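Long-range contacts in 3-dehydroquinate dehydratase (Zymomonas mobilis subsp. mobilis, PDB 6SMF), which probably catalyses the trans-dehydration of 3-dehydroquinate to 3-dehydroshikimate through an enolate intermediate, the third step of chorismate biosynthesis: residues Ile10-Gly15 against Ala77-Ala82; Leu48-Glu53 against Leu141-Ala146; Val90-Ala95 against Ser121-Ala126. All coordinates share one frame; numbering follows the deposited sequence.

Contact 1 of 3, residues Ile10-Gly15 against Ala77-Ala82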
loop_
_atom_site.group_PDB
_atom_site.type_symbol
_atom_site.label_atom_id
_atom_site.label_comp_id
_atom_site.label_asym_id
_atom_site.label_seq_id
_atom_site.Cartn_x
_atom_site.Cartn_y
_atom_site.Cartn_z
ATOM N N ILE A 10 41.015 -6.534 -10.103
ATOM C CA ILE A 10 39.615 -6.651 -9.607
ATOM C C ILE A 10 39.433 -5.665 -8.460
ATOM O O ILE A 10 40.074 -5.869 -7.420
ATOM C CB ILE A 10 39.311 -8.094 -9.188
ATOM C CG1 ILE A 10 39.227 -9.037 -10.383
ATOM C CG2 ILE A 10 38.039 -8.158 -8.386
ATOM C CD1 ILE A 10 39.290 -10.496 -9.969
ATOM N N PHE A 11 38.605 -4.643 -8.656
ATOM C CA PHE A 11 38.190 -3.690 -7.604
ATOM C C PHE A 11 37.286 -4.424 -6.599
ATOM O O PHE A 11 36.410 -5.252 -6.975
ATOM C CB PHE A 11 37.468 -2.501 -8.231
ATOM C CG PHE A 11 38.384 -1.457 -8.813
ATOM C CD1 PHE A 11 39.315 -1.793 -9.770
ATOM C CD2 PHE A 11 38.303 -0.132 -8.403
ATOM C CE1 PHE A 11 40.173 -0.833 -10.277
ATOM C CE2 PHE A 11 39.130 0.835 -8.948
ATOM C CZ PHE A 11 40.084 0.470 -9.855
ATOM N N ILE A 12 37.545 -4.168 -5.321
ATOM C CA ILE A 12 36.718 -4.656 -4.194
ATOM C C ILE A 12 36.372 -3.416 -3.386
ATOM O O ILE A 12 37.303 -2.815 -2.802
ATOM C CB ILE A 12 37.471 -5.701 -3.375
ATOM C CG1 ILE A 12 37.960 -6.855 -4.258
ATOM C CG2 ILE A 12 36.608 -6.180 -2.222
ATOM C CD1 ILE A 12 38.671 -7.967 -3.501
ATOM N N LEU A 13 35.098 -3.033 -3.424
ATOM C CA LEU A 13 34.631 -1.732 -2.915
ATOM C C LEU A 13 33.692 -1.963 -1.733
ATOM O O LEU A 13 32.696 -2.670 -1.901
ATOM C CB LEU A 13 33.942 -0.992 -4.058
ATOM C CG LEU A 13 34.791 -0.720 -5.290
ATOM C CD1 LEU A 13 33.968 -0.015 -6.368
ATOM C CD2 LEU A 13 36.009 0.106 -4.933
ATOM N N ASN A 14 34.026 -1.359 -0.595
ATOM C CA ASN A 14 33.293 -1.492 0.683
ATOM C C ASN A 14 32.654 -0.141 1.015
ATOM O O ASN A 14 33.326 0.899 0.944
ATOM C CB ASN A 14 34.186 -2.074 1.785
ATOM C CG ASN A 14 34.573 -3.519 1.515
ATOM O OD1 ASN A 14 33.706 -4.373 1.401
ATOM N ND2 ASN A 14 35.861 -3.807 1.371
ATOM N N GLY A 15 31.363 -0.175 1.330
ATOM C CA GLY A 15 30.608 1.026 1.671
ATOM C C GLY A 15 30.674 1.319 3.152
ATOM O O GLY A 15 31.560 0.855 3.870
ATOM N N ALA A 77 36.589 -7.079 -13.121
ATOM C CA ALA A 77 35.376 -7.208 -12.262
ATOM C C ALA A 77 35.393 -6.211 -11.096
ATOM O O ALA A 77 36.460 -5.637 -10.792
ATOM C CB ALA A 77 35.266 -8.614 -11.744
ATOM N N VAL A 78 34.219 -5.953 -10.520
ATOM C CA VAL A 78 34.046 -5.231 -9.223
ATOM C C VAL A 78 33.281 -6.145 -8.273
ATOM O O VAL A 78 32.239 -6.710 -8.642
ATOM C CB VAL A 78 33.312 -3.894 -9.364
ATOM C CG1 VAL A 78 33.098 -3.224 -8.015
ATOM C CG2 VAL A 78 34.047 -2.967 -10.304
ATOM N N ILE A 79 33.825 -6.307 -7.084
ATOM C CA ILE A 79 33.120 -6.944 -5.953
ATOM C C ILE A 79 32.667 -5.769 -5.103
ATOM O O ILE A 79 33.533 -4.955 -4.751
ATOM C CB ILE A 79 34.059 -7.901 -5.221
ATOM C CG1 ILE A 79 34.477 -9.090 -6.102
ATOM C CG2 ILE A 79 33.441 -8.337 -3.918
ATOM C CD1 ILE A 79 35.710 -9.874 -5.578
ATOM N N LEU A 80 31.359 -5.635 -4.889
ATOM C CA LEU A 80 30.765 -4.432 -4.261
ATOM C C LEU A 80 29.913 -4.850 -3.071
ATOM O O LEU A 80 28.981 -5.629 -3.249
ATOM C CB LEU A 80 29.914 -3.679 -5.289
ATOM C CG LEU A 80 29.186 -2.460 -4.739
ATOM C CD1 LEU A 80 30.182 -1.458 -4.139
ATOM C CD2 LEU A 80 28.334 -1.827 -5.839
ATOM N N ASN A 81 30.290 -4.365 -1.898
ATOM C CA ASN A 81 29.481 -4.391 -0.662
ATOM C C ASN A 81 29.139 -2.934 -0.349
ATOM O O ASN A 81 29.945 -2.262 0.278
ATOM C CB ASN A 81 30.237 -5.105 0.458
ATOM C CG ASN A 81 29.327 -5.285 1.636
ATOM O OD1 ASN A 81 28.308 -4.614 1.676
ATOM N ND2 ASN A 81 29.674 -6.159 2.570
ATOM N N ALA A 82 28.032 -2.428 -0.870
ATOM C CA ALA A 82 27.573 -1.032 -0.687
ATOM C C ALA A 82 27.024 -0.812 0.730
ATOM O O ALA A 82 26.607 0.292 1.022
ATOM C CB ALA A 82 26.535 -0.720 -1.734
#
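Ile-10 rests its CG2 branch against CD1 of Ile-79, 4.0 Å away, where strands 9-14 and 77-81 run side by side in the parallel sheet of a flavodoxin-like fold. The segment axes diverge by only 12° and approach to 4.6 Å, the geometry of adjacent parallel strands. At Phe-11 the backbone N makes a weak bond to Ala-77 O, but its carbonyl O accepts a straight one from Ile-79 N (2.8 Å, 169° at the hydrogen). Phe-11 meets the partner strand through its CB, 4.0 Å from CG2 of Val-78, and its side chain also packs on Ala-70 of helix 60-72. Ile-12 lies alongside Ile-79, both side chains directed the same way, with CG1 of Ile-12 4.0 Å from CD1 of Ile-79; this face, which also carries Ile-10, packs against helix 136-147. Leu-13 belongs to the opposite face, covered by helix 60-72. With CG anti to its carbonyl carbon (chi1 -59°), Leu-13 brings CD1 to 3.7 Å from CG1 of Val-78, while its CB meets CD1 of Leu-80. Its backbone is gripped twice: N donates to Ile-79 O, and O accepts from Asn-81 N.

Asn-14 crosses Asn-81 with OD1 3.7 Å from the Asn-81 CB. The amides do not pair with each other; instead Asn-14 OD1 and Asn-81 ND2 both bond to the hydroxyl of Tyr-139, and Asn-81 ND2 also holds a bound citrate. That ligand probably comes from the crystallisation liquor, yet its position agrees with the predicted role of Asn-81 in substrate binding. Just past the strand, Gly-15 N closes the ladder by donating to Asn-81 O at 2.7 Å.

Contact 2 of 3, residues Leu48-Glu53 against Leu141-Ala146; sequences LDVTVE and LALDAA
Leu-48 lays its CD1 methyl against the branch point of the Leu-143 side chain, 4.0 Å from CG of Leu-143 and 3.9 Å from the Leu-143 carbonyl O. This is packing between carbon branches, where the end of helix 34-48 and the start of strand 51-56 meet one flank of helix 136-147. Leu-143 carries the helix side of the contact. Its CG stands anti to the backbone N (chi1 -178°), which sends the forked end out toward the strand. There CG2 of Val-52 fits against both prongs, 4.0 Å from CD1 of Leu-143 and 4.1 Å from CD2 of Leu-143, the two side chains meeting at a slant. Val-50 adds a looser touch through its CG2, 4.2 Å from CD1 of Leu-143. One leucine is therefore approached by three apolar residues in turn, Leu-48 at its branch point and the two valines at its methyls.

The path of the chain explains why these three line up. Asp-49 takes positive phi (69°) in a Schellman motif that ends helix 34-48, and the turn carries the chain over to the strand. Beyond it, Val-50 and Val-52 face the helix, whereas Thr-51 and Glu-53 are exposed and do not reach it. The methyls of Leu-48 also pass near Asp-144, but that carboxylate has two modelled positions, so its share of the contact is doubtful.

In this flavodoxin-like alpha/beta fold, helix 136-147 packs on one face of the parallel sheet, next to helix 34-48. Leu-41 and Gln-44 of helix 34-48 also touch Leu-143, Ile-10 of strand 9-14 lies against it from the sheet, and Ala-142 rests on strands 77-81 and 103-107.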
loop_
_atom_site.group_PDB
_atom_site.type_symbol
_atom_site.label_atom_id
_atom_site.label_comp_id
_atom_site.label_asym_id
_atom_site.label_seq_id
_atom_site.Cartn_x
_atom_site.Cartn_y
_atom_site.Cartn_z
ATOM N N LEU A 48 45.554 -16.825 -7.240
ATOM C CA LEU A 48 44.606 -16.765 -8.395
ATOM C C LEU A 48 45.216 -16.002 -9.584
ATOM O O LEU A 48 44.628 -16.035 -10.689
ATOM C CB LEU A 48 43.304 -16.091 -7.944
ATOM C CG LEU A 48 42.336 -16.967 -7.156
ATOM C CD1 LEU A 48 41.086 -16.177 -6.752
ATOM C CD2 LEU A 48 41.940 -18.189 -7.972
ATOM N N ASP A 49 46.315 -15.302 -9.337
ATOM C CA ASP A 49 47.086 -14.542 -10.344
ATOM C C ASP A 49 46.308 -13.322 -10.839
ATOM O O ASP A 49 46.254 -13.058 -12.067
ATOM C CB ASP A 49 47.558 -15.444 -11.473
ATOM C CG ASP A 49 48.967 -15.007 -11.847
ATOM O OD1 ASP A 49 49.186 -13.768 -12.044
ATOM O OD2 ASP A 49 49.838 -15.862 -11.817
ATOM N N VAL A 50 45.762 -12.560 -9.889
ATOM C CA VAL A 50 45.027 -11.295 -10.177
ATOM C C VAL A 50 45.481 -10.263 -9.149
ATOM O O VAL A 50 45.901 -10.689 -8.055
ATOM C CB VAL A 50 43.507 -11.528 -10.148
ATOM C CG1 VAL A 50 43.092 -12.692 -11.040
ATOM C CG2 VAL A 50 42.978 -11.763 -8.753
ATOM N N THR A 51 45.490 -8.975 -9.503
ATOM C CA THR A 51 45.703 -7.916 -8.491
ATOM C C THR A 51 44.312 -7.467 -8.062
ATOM O O THR A 51 43.310 -7.636 -8.807
ATOM C CB THR A 51 46.685 -6.805 -8.897
ATOM O OG1 THR A 51 45.898 -5.729 -9.382
ATOM C CG2 THR A 51 47.780 -7.215 -9.868
ATOM N N VAL A 52 44.249 -6.915 -6.866
ATOM C CA VAL A 52 42.969 -6.686 -6.158
ATOM C C VAL A 52 43.076 -5.270 -5.593
ATOM O O VAL A 52 44.105 -5.009 -4.944
ATOM C CB VAL A 52 42.835 -7.819 -5.119
ATOM C CG1 VAL A 52 43.070 -7.355 -3.696
ATOM C CG2 VAL A 52 41.545 -8.605 -5.254
ATOM N N GLU A 53 42.161 -4.352 -5.928
ATOM C CA GLU A 53 42.248 -2.962 -5.415
ATOM C C GLU A 53 41.096 -2.785 -4.450
ATOM O O GLU A 53 39.958 -2.774 -4.916
ATOM C CB GLU A 53 42.211 -1.865 -6.478
ATOM C CG GLU A 53 43.006 -0.645 -6.024
ATOM C CD GLU A 53 44.464 -0.828 -6.401
ATOM O OE1 GLU A 53 45.273 -1.227 -5.545
ATOM O OE2 GLU A 53 44.810 -0.622 -7.590
ATOM N N LEU A 141 34.601 -16.237 -2.040
ATOM C CA LEU A 141 33.770 -16.877 -3.107
ATOM C C LEU A 141 33.610 -15.934 -4.302
ATOM O O LEU A 141 33.706 -16.383 -5.481
ATOM C CB LEU A 141 32.390 -17.208 -2.549
ATOM C CG LEU A 141 32.326 -18.377 -1.569
ATOM C CD1 LEU A 141 31.054 -18.297 -0.735
ATOM C CD2 LEU A 141 32.357 -19.690 -2.318
ATOM N N ALA A 142 33.348 -14.676 -4.000
ATOM C CA ALA A 142 33.188 -13.593 -4.993
ATOM C C ALA A 142 34.500 -13.480 -5.781
ATOM O O ALA A 142 34.450 -13.415 -7.011
ATOM C CB ALA A 142 32.808 -12.315 -4.268
ATOM N N LEU A 143 35.645 -13.533 -5.108
ATOM C CA LEU A 143 36.955 -13.354 -5.776
ATOM C C LEU A 143 37.243 -14.566 -6.689
ATOM O O LEU A 143 37.768 -14.317 -7.811
ATOM C CB LEU A 143 38.050 -13.085 -4.738
ATOM C CG LEU A 143 39.452 -12.831 -5.313
ATOM C CD1 LEU A 143 39.462 -11.810 -6.454
ATOM C CD2 LEU A 143 40.417 -12.397 -4.216
ATOM N N ASP A 144 36.904 -15.808 -6.275
ATOM C CA ASP A 144 37.050 -17.024 -7.136
ATOM C C ASP A 144 36.154 -16.837 -8.376
ATOM O O ASP A 144 36.620 -17.013 -9.487
ATOM C CB ASP A 144 36.665 -18.343 -6.441
ATOM C CG ASP A 144 37.696 -19.023 -5.538
ATOM O OD1 ASP A 144 38.870 -19.208 -5.951
ATOM O OD2 ASP A 144 37.298 -19.433 -4.424
ATOM N N ALA A 145 34.892 -16.471 -8.180
ATOM C CA ALA A 145 33.909 -16.386 -9.287
ATOM C C ALA A 145 34.367 -15.310 -10.304
ATOM O O ALA A 145 34.196 -15.514 -11.556
ATOM C CB ALA A 145 32.569 -16.093 -8.680
ATOM N N ALA A 146 34.898 -14.208 -9.742
ATOM C CA ALA A 146 35.360 -12.981 -10.428
ATOM C C ALA A 146 36.598 -13.281 -11.272
ATOM O O ALA A 146 36.717 -12.726 -12.387
ATOM C CB ALA A 146 35.628 -11.930 -9.385
#

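Contact 3 of 3, residues Val90-Ala95 against Ser121-Ala126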
loop_
_atom_site.group_PDB
_atom_site.type_symbol
_atom_site.label_atom_id
_atom_site.label_comp_id
_atom_site.label_asym_id
_atom_site.label_seq_id
_atom_site.Cartn_x
_atom_site.Cartn_y
_atom_site.Cartn_z
ATOM N N VAL A 90 19.735 4.452 -5.894
ATOM C CA VAL A 90 19.417 4.449 -7.336
ATOM C C VAL A 90 20.679 4.839 -8.104
ATOM O O VAL A 90 20.911 4.267 -9.198
ATOM C CB VAL A 90 18.257 5.388 -7.663
ATOM C CG1 VAL A 90 17.996 5.429 -9.156
ATOM C CG2 VAL A 90 16.983 4.964 -6.929
ATOM N N ALA A 91 21.516 5.707 -7.539
ATOM C CA ALA A 91 22.683 6.226 -8.285
ATOM C C ALA A 91 23.703 5.099 -8.455
ATOM O O ALA A 91 24.313 5.051 -9.569
ATOM C CB ALA A 91 23.258 7.429 -7.584
ATOM N N ILE A 92 23.875 4.224 -7.435
ATOM C CA ILE A 92 24.788 3.054 -7.575
ATOM C C ILE A 92 24.202 2.055 -8.578
ATOM O O ILE A 92 24.960 1.464 -9.341
ATOM C CB ILE A 92 25.116 2.428 -6.222
ATOM C CG1 ILE A 92 26.128 3.304 -5.481
ATOM C CG2 ILE A 92 25.643 1.008 -6.345
ATOM C CD1 ILE A 92 26.147 3.018 -3.991
ATOM N N TYR A 93 22.875 1.902 -8.592
ATOM C CA TYR A 93 22.175 0.994 -9.531
ATOM C C TYR A 93 22.521 1.467 -10.951
ATOM O O TYR A 93 22.878 0.642 -11.793
ATOM C CB TYR A 93 20.678 0.953 -9.205
ATOM C CG TYR A 93 19.790 0.494 -10.326
ATOM C CD1 TYR A 93 19.457 -0.830 -10.502
ATOM C CD2 TYR A 93 19.264 1.408 -11.218
ATOM C CE1 TYR A 93 18.640 -1.248 -11.552
ATOM C CE2 TYR A 93 18.451 1.018 -12.255
ATOM C CZ TYR A 93 18.126 -0.306 -12.439
ATOM O OH TYR A 93 17.327 -0.528 -13.539
ATOM N N ASP A 94 22.439 2.773 -11.196
ATOM C CA ASP A 94 22.653 3.360 -12.543
ATOM C C ASP A 94 24.135 3.231 -12.928
ATOM O O ASP A 94 24.399 2.901 -14.126
ATOM C CB ASP A 94 22.173 4.806 -12.570
ATOM C CG ASP A 94 20.720 4.921 -12.949
ATOM O OD1 ASP A 94 20.188 3.955 -13.560
ATOM O OD2 ASP A 94 20.161 5.995 -12.732
ATOM N N ALA A 95 25.048 3.465 -11.975
ATOM C CA ALA A 95 26.504 3.307 -12.200
ATOM C C ALA A 95 26.806 1.885 -12.683
ATOM O O ALA A 95 27.408 1.745 -13.742
ATOM C CB ALA A 95 27.273 3.632 -10.953
ATOM N N SER A 121 17.454 -4.428 -2.698
ATOM C CA SER A 121 18.853 -4.278 -3.133
ATOM C C SER A 121 18.935 -3.597 -4.513
ATOM O O SER A 121 18.760 -4.268 -5.547
ATOM C CB SER A 121 19.535 -5.586 -3.108
ATOM O OG SER A 121 20.855 -5.377 -3.523
ATOM N N TYR A 122 19.179 -2.292 -4.532
ATOM C CA TYR A 122 19.417 -1.555 -5.795
ATOM C C TYR A 122 20.669 -2.157 -6.451
ATOM O O TYR A 122 20.671 -2.370 -7.656
ATOM C CB TYR A 122 19.511 -0.060 -5.555
ATOM C CG TYR A 122 18.184 0.630 -5.410
ATOM C CD1 TYR A 122 17.288 0.719 -6.457
ATOM C CD2 TYR A 122 17.804 1.181 -4.192
ATOM C CE1 TYR A 122 16.081 1.403 -6.332
ATOM C CE2 TYR A 122 16.581 1.801 -4.036
ATOM C CZ TYR A 122 15.724 1.932 -5.104
ATOM O OH TYR A 122 14.551 2.621 -4.918
ATOM N N VAL A 123 21.661 -2.571 -5.684
ATOM C CA VAL A 123 22.856 -3.240 -6.291
ATOM C C VAL A 123 22.446 -4.534 -6.986
ATOM O O VAL A 123 22.785 -4.712 -8.188
ATOM C CB VAL A 123 23.921 -3.524 -5.241
ATOM C CG1 VAL A 123 24.998 -4.403 -5.821
ATOM C CG2 VAL A 123 24.494 -2.234 -4.681
ATOM N N GLY A 124 21.742 -5.393 -6.259
ATOM C CA GLY A 124 21.280 -6.696 -6.766
ATOM C C GLY A 124 20.431 -6.565 -8.017
ATOM O O GLY A 124 20.443 -7.488 -8.835
ATOM N N GLU A 125 19.680 -5.477 -8.148
ATOM C CA GLU A 125 18.804 -5.273 -9.323
ATOM C C GLU A 125 19.654 -5.001 -10.580
ATOM O O GLU A 125 19.130 -5.160 -11.663
ATOM C CB GLU A 125 17.835 -4.126 -9.050
ATOM C CG GLU A 125 16.750 -4.543 -8.096
ATOM C CD GLU A 125 15.731 -3.486 -7.752
ATOM O OE1 GLU A 125 15.386 -2.673 -8.659
ATOM O OE2 GLU A 125 15.273 -3.502 -6.590
ATOM N N ALA A 126 20.919 -4.613 -10.431
ATOM C CA ALA A 126 21.775 -4.168 -11.558
ATOM C C ALA A 126 22.983 -5.091 -11.753
ATOM O O ALA A 126 23.529 -5.096 -12.854
ATOM C CB ALA A 126 22.237 -2.784 -11.296
#
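Two helices of the flavodoxin-like fold, 90-98 and the short, weakly bonded 122-126, pair here near a subunit boundary of the dodecamer. Their segment axes pass 8.2 Å apart and run almost parallel, crossing at -19°. At one end CG2 of Val-90 sits over a face of the Tyr-122 ring, 4.0 Å from its centroid and nearer CE1 and CZ than the ring centre, a CH-pi contact. The middle belongs to Tyr-93. With CG turned roughly opposite the backbone N (chi1 159°), the Tyr-93 ring extends across to the second helix. The carbonyl O of Tyr-122 meets the ring edge near its plane, 3.5 Å from CD1 of Tyr-93; the same CD1 lies 3.5 Å from CB of Ala-126, and CB of Glu-125 approaches CE1. Beside them, CG2 of Ile-92 touches CG2 of Val-123 at 3.8 Å.

The phenol of Tyr-93 is bonded to Glu-115 of a neighbouring subunit. The next residue, Asp-94, which points away from helix 122-126 and is predicted to bind substrate, forms a salt bridge with Arg-118 of that same subunit, itself a predicted substrate ligand, consistent with active sites completed across the interface. The second helix is started by Ser-121 as N-cap: its OG, also bonded to Glu-105, accepts from Gly-124 N at 2.9 Å and 157°.

In the fold
Contact 1 is the core, wholly buried, its centre about 3 Å from that of the chain. Contact 2, centred about 12 Å out, is a surface contact; contact 3, at about 13 Å, is partly buried, with four of its seven touching residues enclosed. Backbone hydrogen bonds dominate contact 1, whereas the other two rely on side-chain packing, mainly aliphatic in contact 2 and aromatic in part in contact 3. Strand 51-56 pairs with strand 9-14, so contacts 1 and 2 belong to one sheet, and Ile-79 reaches the backbone of Leu-143. On the other side, Leu-80 touches both Ile-92 and Val-123, tying contact 1 to contact 3. Contacts 2 and 3 remain about 11 Å apart at their nearest atoms.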